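Local coordinates for capsular polysaccharide export system protein KpsC (Thermosulfurimonas dismutans, PDB 6MGD), which is a beta-(2,7) Kdo transferase of the GT-B clan, probably acting in assembly of the glycolipid anchor of Gram-negative bacterial capsules, at residues A[85-90]-A[312-317]; A[113-118]-A[286-291]; A[246-251]-A[292-297]; A[264-267]-A[272-275]. All coordinates share one frame; numbering follows the deposited sequence.

Contact 1 (A[85-90]-A[312-317])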
loop_
_atom_site.group_PDB
_atom_site.type_symbol
_atom_site.label_atom_id
_atom_site.label_comp_id
_atom_site.label_asym_id
_atom_site.label_seq_id
_atom_site.Cartn_x
_atom_site.Cartn_y
_atom_site.Cartn_z
ATOM N N ILE A 85 8.077 9.203 12.073
ATOM C CA ILE A 85 7.320 8.574 13.155
ATOM C C ILE A 85 5.907 8.364 12.653
ATOM O O ILE A 85 5.170 9.353 12.460
ATOM C CB ILE A 85 7.357 9.416 14.440
ATOM C CG1 ILE A 85 6.312 8.920 15.445
ATOM C CG2 ILE A 85 7.212 10.908 14.133
ATOM C CD1 ILE A 85 6.565 7.509 15.948
ATOM N N PRO A 86 5.474 7.131 12.389
ATOM C CA PRO A 86 4.231 6.917 11.646
ATOM C C PRO A 86 3.016 7.464 12.384
ATOM O O PRO A 86 2.863 7.285 13.593
ATOM C CB PRO A 86 4.156 5.392 11.500
ATOM C CG PRO A 86 5.566 4.920 11.681
ATOM C CD PRO A 86 6.177 5.864 12.670
ATOM N N ILE A 87 2.153 8.147 11.633
ATOM C CA ILE A 87 0.846 8.526 12.152
ATOM C C ILE A 87 -0.195 7.452 11.867
ATOM O O ILE A 87 -1.228 7.401 12.550
ATOM C CB ILE A 87 0.400 9.883 11.576
ATOM C CG1 ILE A 87 -0.699 10.502 12.441
ATOM C CG2 ILE A 87 -0.079 9.728 10.138
ATOM C CD1 ILE A 87 -1.043 11.926 12.068
ATOM N N SER A 88 0.056 6.579 10.894
ATOM C CA SER A 88 -0.867 5.519 10.522
ATOM C C SER A 88 -0.155 4.176 10.578
ATOM O O SER A 88 1.021 4.070 10.218
ATOM C CB SER A 88 -1.438 5.748 9.118
ATOM O OG SER A 88 -2.467 4.818 8.830
ATOM N N LEU A 89 -0.875 3.156 11.034
ATOM C CA LEU A 89 -0.364 1.794 11.075
ATOM C C LEU A 89 -1.441 0.849 10.568
ATOM O O LEU A 89 -2.632 1.063 10.818
ATOM C CB LEU A 89 0.065 1.391 12.493
ATOM C CG LEU A 89 0.739 0.025 12.631
ATOM C CD1 LEU A 89 2.078 0.018 11.912
ATOM C CD2 LEU A 89 0.903 -0.353 14.093
ATOM N N VAL A 90 -1.019 -0.189 9.852
ATOM C CA VAL A 90 -1.912 -1.213 9.323
ATOM C C VAL A 90 -1.737 -2.479 10.152
ATOM O O VAL A 90 -0.614 -2.973 10.311
ATOM C CB VAL A 90 -1.632 -1.485 7.834
ATOM C CG1 VAL A 90 -2.145 -2.857 7.438
ATOM C CG2 VAL A 90 -2.262 -0.398 6.966
ATOM N N GLU A 312 -9.105 11.921 8.858
ATOM C CA GLU A 312 -9.138 13.348 8.557
ATOM C C GLU A 312 -8.273 14.134 9.534
ATOM O O GLU A 312 -7.522 15.029 9.127
ATOM C CB GLU A 312 -10.580 13.854 8.578
ATOM C CG GLU A 312 -11.530 13.073 7.679
ATOM C CD GLU A 312 -12.174 11.893 8.383
ATOM O OE1 GLU A 312 -13.417 11.873 8.493
ATOM O OE2 GLU A 312 -11.438 10.991 8.838
ATOM N N GLU A 313 -8.363 13.812 10.826
ATOM C CA GLU A 313 -7.518 14.473 11.815
ATOM C C GLU A 313 -6.046 14.152 11.591
ATOM O O GLU A 313 -5.176 14.975 11.902
ATOM C CB GLU A 313 -7.952 14.068 13.226
ATOM C CG GLU A 313 -9.354 14.544 13.595
ATOM C CD GLU A 313 -9.846 13.983 14.918
ATOM O OE1 GLU A 313 -9.856 12.744 15.079
ATOM O OE2 GLU A 313 -10.225 14.782 15.801
ATOM N N ALA A 314 -5.748 12.968 11.050
ATOM C CA ALA A 314 -4.369 12.636 10.710
ATOM C C ALA A 314 -3.859 13.512 9.574
ATOM O O ALA A 314 -2.706 13.959 9.595
ATOM C CB ALA A 314 -4.260 11.156 10.338
ATOM N N ILE A 315 -4.701 13.763 8.571
ATOM C CA ILE A 315 -4.309 14.657 7.488
ATOM C C ILE A 315 -4.138 16.077 8.009
ATOM O O ILE A 315 -3.179 16.770 7.651
ATOM C CB ILE A 315 -5.334 14.588 6.341
ATOM C CG1 ILE A 315 -5.308 13.202 5.693
ATOM C CG2 ILE A 315 -5.064 15.679 5.313
ATOM C CD1 ILE A 315 -6.286 13.041 4.553
ATOM N N PHE A 316 -5.053 16.527 8.875
ATOM C CA PHE A 316 -4.938 17.861 9.456
ATOM C C PHE A 316 -3.637 18.014 10.236
ATOM O O PHE A 316 -3.013 19.082 10.210
ATOM C CB PHE A 316 -6.135 18.149 10.362
ATOM C CG PHE A 316 -7.445 18.237 9.632
ATOM C CD1 PHE A 316 -7.497 18.687 8.323
ATOM C CD2 PHE A 316 -8.626 17.870 10.258
ATOM C CE1 PHE A 316 -8.704 18.769 7.651
ATOM C CE2 PHE A 316 -9.835 17.951 9.592
ATOM C CZ PHE A 316 -9.874 18.401 8.287
ATOM N N GLU A 317 -3.215 16.959 10.936
ATOM C CA GLU A 317 -1.972 17.034 11.698
ATOM C C GLU A 317 -0.762 17.113 10.775
ATOM O O GLU A 317 0.160 17.897 11.020
ATOM C CB GLU A 317 -1.857 15.837 12.640
ATOM C CG GLU A 317 -2.040 16.201 14.100
ATOM C CD GLU A 317 -1.976 15.000 15.021
ATOM O OE1 GLU A 317 -0.976 14.252 14.970
ATOM O OE2 GLU A 317 -2.936 14.805 15.795
#

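Contact 2 (A[113-118]-A[286-291])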
loop_
_atom_site.group_PDB
_atom_site.type_symbol
_atom_site.label_atom_id
_atom_site.label_comp_id
_atom_site.label_asym_id
_atom_site.label_seq_id
_atom_site.Cartn_x
_atom_site.Cartn_y
_atom_site.Cartn_z
ATOM N N ARG A 113 -18.493 -4.570 2.131
ATOM C CA ARG A 113 -18.869 -3.235 1.668
ATOM C C ARG A 113 -20.093 -2.651 2.366
ATOM O O ARG A 113 -20.897 -1.955 1.739
ATOM C CB ARG A 113 -19.081 -3.243 0.145
ATOM C CG ARG A 113 -20.172 -4.176 -0.366
ATOM C CD ARG A 113 -20.060 -4.411 -1.863
ATOM N NE ARG A 113 -20.056 -3.164 -2.622
ATOM C CZ ARG A 113 -20.382 -3.074 -3.907
ATOM N NH1 ARG A 113 -20.752 -4.158 -4.576
ATOM N NH2 ARG A 113 -20.349 -1.899 -4.522
ATOM N N LYS A 114 -20.241 -2.911 3.663
ATOM C CA LYS A 114 -21.291 -2.259 4.445
ATOM C C LYS A 114 -20.843 -0.829 4.713
ATOM O O LYS A 114 -20.268 -0.521 5.756
ATOM C CB LYS A 114 -21.570 -3.019 5.736
ATOM C CG LYS A 114 -20.719 -4.265 5.930
ATOM C CD LYS A 114 -21.439 -5.337 6.746
ATOM C CE LYS A 114 -21.795 -4.853 8.145
ATOM N NZ LYS A 114 -23.175 -4.294 8.226
ATOM N N PHE A 115 -21.098 0.056 3.750
ATOM C CA PHE A 115 -20.678 1.455 3.820
ATOM C C PHE A 115 -21.925 2.332 3.858
ATOM O O PHE A 115 -22.557 2.568 2.823
ATOM C CB PHE A 115 -19.782 1.818 2.638
ATOM C CG PHE A 115 -18.493 1.044 2.591
ATOM C CD1 PHE A 115 -17.878 0.616 3.757
ATOM C CD2 PHE A 115 -17.897 0.744 1.377
ATOM C CE1 PHE A 115 -16.691 -0.097 3.712
ATOM C CE2 PHE A 115 -16.714 0.033 1.324
ATOM C CZ PHE A 115 -16.109 -0.389 2.493
ATOM N N ASP A 116 -22.275 2.821 5.045
ATOM C CA ASP A 116 -23.449 3.669 5.184
ATOM C C ASP A 116 -23.181 5.043 4.569
ATOM O O ASP A 116 -22.073 5.353 4.119
ATOM C CB ASP A 116 -23.849 3.785 6.653
ATOM C CG ASP A 116 -22.834 4.547 7.476
ATOM O OD1 ASP A 116 -21.621 4.399 7.218
ATOM O OD2 ASP A 116 -23.251 5.300 8.380
ATOM N N ASN A 117 -24.219 5.881 4.555
ATOM C CA ASN A 117 -24.119 7.174 3.886
ATOM C C ASN A 117 -23.113 8.095 4.565
ATOM O O ASN A 117 -22.525 8.958 3.903
ATOM C CB ASN A 117 -25.490 7.845 3.835
ATOM C CG ASN A 117 -26.096 8.031 5.210
ATOM O OD1 ASN A 117 -25.819 7.260 6.129
ATOM N ND2 ASN A 117 -26.926 9.055 5.360
ATOM N N VAL A 118 -22.895 7.932 5.872
ATOM C CA VAL A 118 -22.031 8.857 6.602
ATOM C C VAL A 118 -20.570 8.651 6.218
ATOM O O VAL A 118 -19.835 9.616 5.978
ATOM C CB VAL A 118 -22.245 8.706 8.118
ATOM C CG1 VAL A 118 -21.227 9.536 8.887
ATOM C CG2 VAL A 118 -23.662 9.117 8.492
ATOM N N LEU A 286 -14.700 4.991 -6.289
ATOM C CA LEU A 286 -13.529 5.553 -5.622
ATOM C C LEU A 286 -13.800 5.829 -4.148
ATOM O O LEU A 286 -12.894 5.702 -3.317
ATOM C CB LEU A 286 -13.081 6.831 -6.333
ATOM C CG LEU A 286 -11.763 7.442 -5.852
ATOM C CD1 LEU A 286 -10.618 6.463 -6.048
ATOM C CD2 LEU A 286 -11.476 8.757 -6.563
ATOM N N GLN A 287 -15.039 6.193 -3.803
ATOM C CA GLN A 287 -15.371 6.439 -2.404
ATOM C C GLN A 287 -15.381 5.146 -1.599
ATOM O O GLN A 287 -14.920 5.121 -0.452
ATOM C CB GLN A 287 -16.722 7.146 -2.304
ATOM C CG GLN A 287 -16.744 8.522 -2.943
ATOM C CD GLN A 287 -18.148 9.064 -3.095
ATOM O OE1 GLN A 287 -19.099 8.529 -2.524
ATOM N NE2 GLN A 287 -18.289 10.130 -3.874
ATOM N N GLU A 288 -15.908 4.063 -2.178
ATOM C CA GLU A 288 -15.872 2.776 -1.492
ATOM C C GLU A 288 -14.436 2.334 -1.241
ATOM O O GLU A 288 -14.109 1.853 -0.150
ATOM C CB GLU A 288 -16.627 1.723 -2.306
ATOM C CG GLU A 288 -18.070 2.095 -2.624
ATOM C CD GLU A 288 -18.794 1.021 -3.415
ATOM O OE1 GLU A 288 -19.282 0.051 -2.797
ATOM O OE2 GLU A 288 -18.869 1.144 -4.655
ATOM N N LEU A 289 -13.563 2.505 -2.237
ATOM C CA LEU A 289 -12.155 2.158 -2.071
ATOM C C LEU A 289 -11.517 2.990 -0.964
ATOM O O LEU A 289 -10.845 2.455 -0.075
ATOM C CB LEU A 289 -11.411 2.362 -3.392
ATOM C CG LEU A 289 -10.249 1.436 -3.776
ATOM C CD1 LEU A 289 -9.235 2.179 -4.644
ATOM C CD2 LEU A 289 -9.568 0.804 -2.568
ATOM N N VAL A 290 -11.725 4.308 -1.002
ATOM C CA VAL A 290 -11.110 5.195 -0.020
ATOM C C VAL A 290 -11.662 4.922 1.375
ATOM O O VAL A 290 -10.903 4.827 2.347
ATOM C CB VAL A 290 -11.309 6.663 -0.440
ATOM C CG1 VAL A 290 -10.981 7.605 0.713
ATOM C CG2 VAL A 290 -10.445 6.977 -1.655
ATOM N N ALA A 291 -12.986 4.782 1.495
ATOM C CA ALA A 291 -13.585 4.504 2.798
ATOM C C ALA A 291 -13.045 3.215 3.402
ATOM O O ALA A 291 -12.916 3.111 4.626
ATOM C CB ALA A 291 -15.106 4.435 2.676
#

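Contact 3 (A[246-251]-A[292-297])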
loop_
_atom_site.group_PDB
_atom_site.type_symbol
_atom_site.label_atom_id
_atom_site.label_comp_id
_atom_site.label_asym_id
_atom_site.label_seq_id
_atom_site.Cartn_x
_atom_site.Cartn_y
_atom_site.Cartn_z
ATOM N N PHE A 246 1.922 4.322 -5.619
ATOM C CA PHE A 246 1.792 5.464 -6.517
ATOM C C PHE A 246 0.496 5.407 -7.318
ATOM O O PHE A 246 -0.128 6.442 -7.580
ATOM C CB PHE A 246 3.005 5.494 -7.448
ATOM C CG PHE A 246 3.251 6.816 -8.103
ATOM C CD1 PHE A 246 2.784 7.066 -9.383
ATOM C CD2 PHE A 246 3.978 7.802 -7.455
ATOM C CE1 PHE A 246 3.021 8.278 -9.997
ATOM C CE2 PHE A 246 4.218 9.018 -8.064
ATOM C CZ PHE A 246 3.740 9.256 -9.336
ATOM N N GLY A 247 0.069 4.201 -7.707
ATOM C CA GLY A 247 -1.152 4.063 -8.484
ATOM C C GLY A 247 -2.415 4.344 -7.694
ATOM O O GLY A 247 -3.416 4.793 -8.260
ATOM N N PHE A 248 -2.399 4.074 -6.386
ATOM C CA PHE A 248 -3.535 4.448 -5.551
ATOM C C PHE A 248 -3.639 5.961 -5.406
ATOM O O PHE A 248 -4.747 6.503 -5.315
ATOM C CB PHE A 248 -3.424 3.783 -4.178
ATOM C CG PHE A 248 -4.543 4.134 -3.235
ATOM C CD1 PHE A 248 -5.866 3.955 -3.608
ATOM C CD2 PHE A 248 -4.271 4.622 -1.967
ATOM C CE1 PHE A 248 -6.895 4.270 -2.738
ATOM C CE2 PHE A 248 -5.296 4.935 -1.092
ATOM C CZ PHE A 248 -6.609 4.759 -1.478
ATOM N N GLU A 249 -2.498 6.655 -5.386
ATOM C CA GLU A 249 -2.516 8.112 -5.360
ATOM C C GLU A 249 -3.048 8.674 -6.671
ATOM O O GLU A 249 -3.761 9.686 -6.675
ATOM C CB GLU A 249 -1.113 8.646 -5.075
ATOM C CG GLU A 249 -0.999 10.158 -5.113
ATOM C CD GLU A 249 0.385 10.651 -4.730
ATOM O OE1 GLU A 249 1.374 10.189 -5.333
ATOM O OE2 GLU A 249 0.481 11.496 -3.816
ATOM N N ALA A 250 -2.716 8.031 -7.793
ATOM C CA ALA A 250 -3.221 8.490 -9.083
ATOM C C ALA A 250 -4.735 8.347 -9.163
ATOM O O ALA A 250 -5.414 9.191 -9.760
ATOM C CB ALA A 250 -2.545 7.719 -10.217
ATOM N N LEU A 251 -5.280 7.276 -8.574
ATOM C CA LEU A 251 -6.729 7.102 -8.536
ATOM C C LEU A 251 -7.399 8.242 -7.783
ATOM O O LEU A 251 -8.423 8.771 -8.227
ATOM C CB LEU A 251 -7.079 5.760 -7.894
ATOM C CG LEU A 251 -7.097 4.541 -8.813
ATOM C CD1 LEU A 251 -7.310 3.276 -8.003
ATOM C CD2 LEU A 251 -8.184 4.698 -9.865
ATOM N N GLY A 292 -12.722 2.229 2.567
ATOM C CA GLY A 292 -12.190 0.974 3.057
ATOM C C GLY A 292 -10.697 1.011 3.309
ATOM O O GLY A 292 -10.233 0.612 4.381
ATOM N N ALA A 293 -9.934 1.505 2.332
ATOM C CA ALA A 293 -8.478 1.461 2.425
ATOM C C ALA A 293 -7.929 2.512 3.384
ATOM O O ALA A 293 -6.949 2.253 4.091
ATOM C CB ALA A 293 -7.860 1.638 1.039
ATOM N N LEU A 294 -8.536 3.700 3.420
ATOM C CA LEU A 294 -8.005 4.812 4.199
ATOM C C LEU A 294 -8.712 5.031 5.529
ATOM O O LEU A 294 -8.062 5.435 6.499
ATOM C CB LEU A 294 -8.074 6.111 3.389
ATOM C CG LEU A 294 -7.039 6.262 2.276
ATOM C CD1 LEU A 294 -7.194 7.598 1.570
ATOM C CD2 LEU A 294 -5.641 6.115 2.847
ATOM N N LEU A 295 -10.016 4.777 5.608
ATOM C CA LEU A 295 -10.796 5.133 6.788
ATOM C C LEU A 295 -10.954 3.988 7.784
ATOM O O LEU A 295 -10.814 4.207 8.992
ATOM C CB LEU A 295 -12.179 5.646 6.369
ATOM C CG LEU A 295 -12.320 7.149 6.090
ATOM C CD1 LEU A 295 -11.272 7.655 5.104
ATOM C CD2 LEU A 295 -13.720 7.471 5.587
ATOM N N LEU A 296 -11.240 2.773 7.316
ATOM C CA LEU A 296 -11.493 1.639 8.201
ATOM C C LEU A 296 -10.279 0.742 8.399
ATOM O O LEU A 296 -10.038 0.275 9.517
ATOM C CB LEU A 296 -12.654 0.798 7.660
ATOM C CG LEU A 296 -14.044 1.432 7.671
ATOM C CD1 LEU A 296 -15.019 0.584 6.871
ATOM C CD2 LEU A 296 -14.534 1.604 9.097
ATOM N N TYR A 297 -9.506 0.493 7.338
ATOM C CA TYR A 297 -8.436 -0.501 7.418
ATOM C C TYR A 297 -7.294 -0.074 8.333
ATOM O O TYR A 297 -6.927 -0.855 9.228
ATOM C CB TYR A 297 -7.945 -0.836 6.005
ATOM C CG TYR A 297 -6.904 -1.926 5.921
ATOM C CD1 TYR A 297 -7.152 -3.196 6.435
ATOM C CD2 TYR A 297 -5.687 -1.698 5.290
ATOM C CE1 TYR A 297 -6.204 -4.202 6.342
ATOM C CE2 TYR A 297 -4.736 -2.698 5.188
ATOM C CZ TYR A 297 -4.999 -3.947 5.717
ATOM O OH TYR A 297 -4.052 -4.941 5.621
#

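Contact 4 (A[264-267]-A[272-275])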
loop_
_atom_site.group_PDB
_atom_site.type_symbol
_atom_site.label_atom_id
_atom_site.label_comp_id
_atom_site.label_asym_id
_atom_site.label_seq_id
_atom_site.Cartn_x
_atom_site.Cartn_y
_atom_site.Cartn_z
ATOM N N PHE A 264 -3.411 -3.682 -4.060
ATOM C CA PHE A 264 -4.607 -3.757 -3.229
ATOM C C PHE A 264 -5.800 -3.055 -3.865
ATOM O O PHE A 264 -6.943 -3.380 -3.527
ATOM C CB PHE A 264 -4.323 -3.176 -1.837
ATOM C CG PHE A 264 -4.284 -1.665 -1.785
ATOM C CD1 PHE A 264 -3.088 -0.983 -1.930
ATOM C CD2 PHE A 264 -5.441 -0.930 -1.555
ATOM C CE1 PHE A 264 -3.047 0.405 -1.869
ATOM C CE2 PHE A 264 -5.409 0.455 -1.498
ATOM C CZ PHE A 264 -4.212 1.124 -1.653
ATOM N N TYR A 265 -5.563 -2.108 -4.769
ATOM C CA TYR A 265 -6.631 -1.373 -5.428
ATOM C C TYR A 265 -7.008 -1.961 -6.781
ATOM O O TYR A 265 -7.856 -1.391 -7.473
ATOM C CB TYR A 265 -6.239 0.104 -5.587
ATOM C CG TYR A 265 -4.862 0.328 -6.178
ATOM C CD1 TYR A 265 -3.735 0.377 -5.366
ATOM C CD2 TYR A 265 -4.689 0.493 -7.547
ATOM C CE1 TYR A 265 -2.476 0.579 -5.898
ATOM C CE2 TYR A 265 -3.433 0.694 -8.088
ATOM C CZ TYR A 265 -2.331 0.737 -7.260
ATOM O OH TYR A 265 -1.079 0.937 -7.792
ATOM N N ALA A 266 -6.413 -3.084 -7.166
ATOM C CA ALA A 266 -6.716 -3.722 -8.439
ATOM C C ALA A 266 -7.852 -4.728 -8.283
ATOM O O ALA A 266 -8.187 -5.162 -7.177
ATOM C CB ALA A 266 -5.477 -4.416 -9.004
ATOM N N GLY A 267 -8.447 -5.093 -9.418
ATOM C CA GLY A 267 -9.535 -6.043 -9.447
ATOM C C GLY A 267 -10.906 -5.475 -9.160
ATOM O O GLY A 267 -11.896 -6.206 -9.287
ATOM N N THR A 272 -7.818 -0.496 -15.150
ATOM C CA THR A 272 -7.747 -1.475 -16.228
ATOM C C THR A 272 -6.584 -2.414 -15.934
ATOM O O THR A 272 -5.417 -2.021 -16.027
ATOM C CB THR A 272 -7.587 -0.785 -17.580
ATOM O OG1 THR A 272 -6.527 0.177 -17.508
ATOM C CG2 THR A 272 -8.881 -0.083 -17.975
ATOM N N ASP A 273 -6.901 -3.649 -15.559
ATOM C CA ASP A 273 -5.898 -4.602 -15.106
ATOM C C ASP A 273 -5.424 -5.459 -16.272
ATOM O O ASP A 273 -6.239 -6.036 -17.000
ATOM C CB ASP A 273 -6.466 -5.480 -13.991
ATOM C CG ASP A 273 -7.009 -4.663 -12.830
ATOM O OD1 ASP A 273 -6.489 -3.550 -12.592
ATOM O OD2 ASP A 273 -7.953 -5.130 -12.158
ATOM N N ILE A 274 -4.103 -5.530 -16.448
ATOM C CA ILE A 274 -3.538 -6.352 -17.514
ATOM C C ILE A 274 -3.828 -7.824 -17.257
ATOM O O ILE A 274 -4.388 -8.524 -18.109
ATOM C CB ILE A 274 -2.028 -6.089 -17.648
ATOM C CG1 ILE A 274 -1.777 -4.633 -18.045
ATOM C CG2 ILE A 274 -1.410 -7.042 -18.662
ATOM C CD1 ILE A 274 -2.276 -4.281 -19.432
ATOM N N TYR A 275 -3.456 -8.313 -16.080
ATOM C CA TYR A 275 -3.758 -9.684 -15.700
ATOM C C TYR A 275 -4.912 -9.696 -14.714
ATOM O O TYR A 275 -4.855 -8.986 -13.701
ATOM C CB TYR A 275 -2.532 -10.350 -15.081
ATOM C CG TYR A 275 -1.280 -10.193 -15.916
ATOM C CD1 TYR A 275 -1.130 -10.878 -17.116
ATOM C CD2 TYR A 275 -0.247 -9.362 -15.504
ATOM C CE1 TYR A 275 0.012 -10.736 -17.882
ATOM C CE2 TYR A 275 0.898 -9.214 -16.265
ATOM C CZ TYR A 275 1.024 -9.903 -17.452
ATOM O OH TYR A 275 2.162 -9.758 -18.211
#

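Contact 1 (A[85-90]-A[312-317])
I87 meets the helix 311-322 through the tip of one branch. Its CG1 lies anti to the backbone N (chi1 -161°) and the chain runs on extended (chi2 171°), which carries CD1 straight out to A314 and E317, residues almost one helical turn apart. This is the tight part of the contact. I87 CD1 lies 3.7 Å from A314 CB and 3.6 Å from A314 O, so the methyl rests on the backbone as much as on the side chain. A small residue suits this place, because alanine lets the CA atoms of I87 and A314 come within 6.8 Å. The base of E317 completes the seat, its CB 4.0 Å from I87 CD1. Toward its polar end E317 OE1 also passes I87 CD1, at 3.7 Å, but that carboxylate is held elsewhere: S302 OG bonds to OE2 and L303 N to OE1. The looser side belongs to E313 and F316, both solvent-exposed and neither touching 85-90. I315 points the other way and packs on V126 and L130 of helix 117-132. Strand 88-92 pairs with the edge strand 298-300, and A314 also packs on Y300 of that strand, which sets helix 311-322 against the edge of the mixed N-terminal sheet, consistent with the GT-B fold, in which the end of the chain typically returns to the first Rossmann-like domain.

Contact 2 (A[113-118]-A[286-291])
F115 and E288 bring the two backbones to 7.3 Å between CA atoms, the first in the short link between helices 105-112 and 117-132, the second in the opening turn of helix 286-296. R113 leaves the preceding helix with positive phi (40°), and from there its chain, bent at chi3, swings its guanidinium to E288. R113 NH2 gives E288 OE1 a nearly straight bond of 2.8 Å (162°) on the syn lone pair, within the guanidinium plane; R113 NE adds a weak one to the same OE1, at 3.3 Å. The guanidinium and carboxylate planes lie only 22° apart. E288 OE2 accepts from S285 N, just ahead of the helix, as a glutamate at the third helical position can. F115 packs beside this pair: its CE2 lies 4.0 Å from E288 CB and 3.5 Å from E288 O, while R113 CA sits over the centre of one ring face. With an alanine at R113, E288 OE1 would probably lose its cationic mate, leaving the carboxylate freer to turn about its hold on S285. The chemistry implies a salt bridge between partly exposed residues near the surface, centred on a single carboxylate oxygen, whose glutamate probably also favours the helix start electrostatically.

Contact 3 (A[246-251]-A[292-297])
F248 holds CG anti to its backbone N (chi1 179°), whereas L294 sets CG beside its own N and anti to the carbonyl carbon (chi1 -75°); the two choices aim ring and isobutyl group at each other across the gap between helices 246-253 and 286-296. The first helix is the crossover of a beta-alpha-beta unit, joining parallel strands 238-241 and 257-259 of the C-terminal Rossmann-like sheet. The second leads into strand 298-300 of the other sheet, so the contact lies near the junction of the two GT-B-type domains. The helices stay well apart, 9.8 Å between the CA atoms of F248 and A293, a separation that a long, flat phenylalanine can span. L294 comes to the ring at its edge, near the ring plane, with CG 4.0 Å from F248 CE2 and CD2 4.1 Å from the same carbon. A293, small enough to sit beside it, brings CB to 4.2 Å from F248 CZ. F264 meets the F248 ring edge-to-face, and Y265 also packs on it, so this buried apolar patch extends beyond the two helices. Helix 286-296 widens into a pi-type turn just here, closed by the bond from Y297 N to G292 O at 3.0 Å.

Contact 4 (A[264-267]-A[272-275])
D273 and G267 are joined by the one hydrogen bond of this contact. The G267 N-H points to D273 OD2 at 2.8 Å, bent (141°), and arrives on the syn side of the oxygen, 29° out of the carboxylate plane. D273 sets its CG beside its own backbone N and anti to its carbonyl carbon (chi1 -55°), and from this position the carboxylate reaches back across the short loop. Its other oxygen, OD1, is bonded to T271 OG1, so each end of the group has its own partner and its rotation is probably fixed. A short acidic side chain fits well, able to accept at both oxygens over this distance.

Van der Waals contact adds to the polar bond. A266 CB lies 3.8 Å from D273 OD1 and 4.1 Å from OD2, a methyl flanking the carboxylate, while G267 CA comes to 3.3 Å from D273 OD2. G267 has positive phi, and a CB there would jam against the carbonyl O of A266; glycine therefore answers a backbone demand. Replacing D273 by an alanine would probably leave the G267 N-H and T271 OG1 without their acceptor and the turn at G267 less firmly held.

Around this closure, strand 272-273 lies at one edge of the parallel sheet and pairs with 257-259 through C259. On the loop's side, Y265 packs on helix 246-253 and on L289 of helix 286-296, and F264 on A293 of that same helix.

In the fold
Running from the N terminus, the chain enters contact 1 at 85-90 and closes that loop only at 312-317, so the other three contacts nest within it. Next comes 113-118, which waits for 286-291; 246-251 follows and waits for 292-297, so contacts 2 and 3 cross, sharing helix 286-296. Contact 4 is a short local loop, 264-267 to 272-275, nested inside both. Helix 286-296 is the common element: it packs on helix 246-253 and the loop 264-267 of the C-terminal domain, meets the link ahead of helix 117-132, and leads into the strand at the edge of the N-terminal sheet, beyond which contact 1 secures the last helix.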